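Side-chain contact in putative ManD family dehydratase (Pantoea ananatis, PDB 3T6C), which dehydrates D-gluconate to 2-dehydro-3-deoxy-D-gluconate with low activity in vitro, using one magnesium ion per subunit: residues Thr210-Pro213 with Gly214-Asp218. Numbering follows the deposited sequence.
Sequences TKAP and GIYFD. With EDO (1,2-ethanediol), chain G.
K211 lays its extended chain over one face of the Y216 ring, antiparallel to the tyrosine side chain. K211 NZ lies 3.7 Å from the centroid of the Y216 ring and 12° off the ring normal, which meets the geometry of a cation-pi contact; K211 CE, 3.9 Å from the centroid of the Y216 ring, adds a CH-pi contact. Nearer the backbone, K211 CD rests 3.6 Å from Y216 CZ. The first torsion of K211 (chi1 68°) turns CG back over its own backbone, and the rest of the chain stays extended, carrying the ammonium out over the ring. It also makes a weak hydrogen bond to S207 OG. A212 O lies at the edge of the Y216 ring, near its plane, and accepts a hydrogen bond from Y216 OH (2.7 Å), with a C=O...donor angle of 132°. One ring is thus held at its hydroxyl and along a face, and the bond joins residues four apart across P213 and G214. Y216 also touches R431, whose NE is hydrogen-bonded to P213 O. Further on, D218 N donates to 1,2-ethanediol O2 (3.0 Å), and D218 is the N-cap of helix 219-237. This is a surface loop of the enolase C-terminal domain-like region, leading into edge strand 215-216, which pairs in parallel with strand 430-431 away from the active site.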
ATOM      1  N   THR A 210     -18.059  -8.787  44.731  1.00 16.58           N
ATOM      2  CA  THR A 210     -16.803  -8.470  45.403  1.00 17.27           C
ATOM      3  C   THR A 210     -15.862  -7.984  44.318  1.00 22.15           C
ATOM      4  O   THR A 210     -16.037  -8.322  43.150  1.00 22.15           O
ATOM      5  CB  THR A 210     -16.157  -9.691  46.053  1.00 21.46           C
ATOM      6  OG1 THR A 210     -15.789 -10.601  45.011  1.00 26.29           O
ATOM      7  CG2 THR A 210     -17.077 -10.340  47.038  1.00 23.99           C
ATOM      8  N   LYS A 211     -14.877  -7.178  44.679  1.00 16.86           N
ATOM      9  CA  LYS A 211     -13.944  -6.710  43.659  1.00 15.94           C
ATOM     10  C   LYS A 211     -12.583  -6.373  44.275  1.00 15.57           C
ATOM     11  O   LYS A 211     -12.459  -6.102  45.497  1.00 18.16           O
ATOM     12  CB  LYS A 211     -14.510  -5.507  42.926  1.00 17.78           C
ATOM     13  CG  LYS A 211     -14.594  -4.266  43.828  1.00 17.44           C
ATOM     14  CD  LYS A 211     -15.433  -3.208  43.134  1.00 20.40           C
ATOM     15  CE  LYS A 211     -15.390  -1.931  43.942  1.00 23.98           C
ATOM     16  NZ  LYS A 211     -15.882  -0.786  43.137  1.00 30.57           N
ATOM     17  N   ALA A 212     -11.572  -6.397  43.429  1.00 13.14           N
ATOM     18  CA  ALA A 212     -10.197  -6.179  43.857  1.00 13.91           C
ATOM     19  C   ALA A 212      -9.974  -4.722  44.279  1.00 13.27           C
ATOM     20  O   ALA A 212     -10.648  -3.809  43.805  1.00 15.42           O
ATOM     21  CB  ALA A 212      -9.281  -6.476  42.689  1.00 12.48           C
ATOM     22  N   PRO A 213      -8.991  -4.485  45.131  1.00 11.70           N
ATOM     23  CA  PRO A 213      -8.646  -3.094  45.469  1.00 11.32           C
ATOM     24  C   PRO A 213      -8.193  -2.303  44.240  1.00 15.61           C
ATOM     25  O   PRO A 213      -7.513  -2.823  43.351  1.00 13.12           O
ATOM     26  CB  PRO A 213      -7.430  -3.273  46.383  1.00 14.10           C
ATOM     27  CG  PRO A 213      -7.656  -4.634  47.008  1.00 15.84           C
ATOM     28  CD  PRO A 213      -8.207  -5.467  45.891  1.00 13.33           C
ATOM     29  N   GLY A 214      -8.521  -1.023  44.190  1.00 14.17           N
ATOM     30  CA  GLY A 214      -8.064  -0.202  43.094  1.00 13.79           C
ATOM     31  C   GLY A 214      -8.798   1.115  43.045  1.00 10.98           C
ATOM     32  O   GLY A 214      -9.708   1.323  43.879  1.00 14.95           O
ATOM     33  N   ILE A 215      -8.437   1.977  42.085  1.00 10.49           N
ATOM     34  CA  ILE A 215      -9.154   3.227  41.917  1.00 11.11           C
ATOM     35  C   ILE A 215     -10.069   2.989  40.716  1.00 10.05           C
ATOM     36  O   ILE A 215      -9.614   2.902  39.571  1.00 12.16           O
ATOM     37  CB  ILE A 215      -8.189   4.408  41.591  1.00 12.51           C
ATOM     38  CG1 ILE A 215      -7.034   4.458  42.614  1.00 15.32           C
ATOM     39  CG2 ILE A 215      -8.978   5.679  41.504  1.00 14.55           C
ATOM     40  CD1 ILE A 215      -7.479   4.501  44.070  1.00 16.26           C
ATOM     41  N   TYR A 216     -11.364   2.825  40.994  1.00 10.57           N
ATOM     42  CA  TYR A 216     -12.349   2.470  39.972  1.00 10.34           C
ATOM     43  C   TYR A 216     -12.803   3.664  39.159  1.00  9.71           C
ATOM     44  O   TYR A 216     -12.958   4.814  39.668  1.00 13.06           O
ATOM     45  CB  TYR A 216     -13.529   1.733  40.636  1.00 12.83           C
ATOM     46  CG  TYR A 216     -13.160   0.310  40.933  1.00 11.94           C
ATOM     47  CD1 TYR A 216     -12.267  -0.005  41.954  1.00 11.37           C
ATOM     48  CD2 TYR A 216     -13.653  -0.707  40.142  1.00 11.72           C
ATOM     49  CE1 TYR A 216     -11.905  -1.336  42.186  1.00 12.80           C
ATOM     50  CE2 TYR A 216     -13.289  -2.025  40.339  1.00 11.88           C
ATOM     51  CZ  TYR A 216     -12.426  -2.326  41.365  1.00 11.13           C
ATOM     52  OH  TYR A 216     -12.059  -3.629  41.554  1.00 11.50           O
ATOM     53  N   PHE A 217     -12.991   3.403  37.864  1.00 10.24           N
ATOM     54  CA  PHE A 217     -13.509   4.439  36.952  1.00  9.09           C
ATOM     55  C   PHE A 217     -14.343   3.755  35.915  1.00 13.19           C
ATOM     56  O   PHE A 217     -14.269   2.529  35.805  1.00 13.80           O
ATOM     57  CB  PHE A 217     -12.371   5.231  36.322  1.00 10.75           C
ATOM     58  CG  PHE A 217     -11.641   4.470  35.235  1.00 10.14           C
ATOM     59  CD1 PHE A 217     -10.800   3.402  35.557  1.00 11.90           C
ATOM     60  CD2 PHE A 217     -11.804   4.841  33.908  1.00 12.26           C
ATOM     61  CE1 PHE A 217     -10.117   2.680  34.536  1.00 12.53           C
ATOM     62  CE2 PHE A 217     -11.124   4.161  32.884  1.00 10.67           C
ATOM     63  CZ  PHE A 217     -10.273   3.080  33.186  1.00 12.79           C
ATOM     64  N   ASP A 218     -15.184   4.510  35.185  1.00 12.18           N
ATOM     65  CA  ASP A 218     -16.062   3.916  34.197  1.00 10.98           C
ATOM     66  C   ASP A 218     -15.710   4.565  32.859  1.00 11.86           C
ATOM     67  O   ASP A 218     -16.121   5.714  32.606  1.00 12.42           O
ATOM     68  CB  ASP A 218     -17.527   4.136  34.584  1.00 14.49           C
ATOM     69  CG  ASP A 218     -18.493   3.431  33.626  1.00 20.40           C
ATOM     70  OD1 ASP A 218     -18.247   3.392  32.421  1.00 16.66           O
ATOM     71  OD2 ASP A 218     -19.452   2.802  34.061  1.00 22.22           O
TER
HETATM   72  C1  EDO G 703     -15.432   7.800  38.418  1.00 40.23           C
HETATM   73  O1  EDO G 703     -16.211   8.474  39.412  1.00 47.34           O
HETATM   74  C2  EDO G 703     -16.330   7.516  37.207  1.00 38.64           C
HETATM   75  O2  EDO G 703     -15.517   7.339  36.023  1.00 26.13           O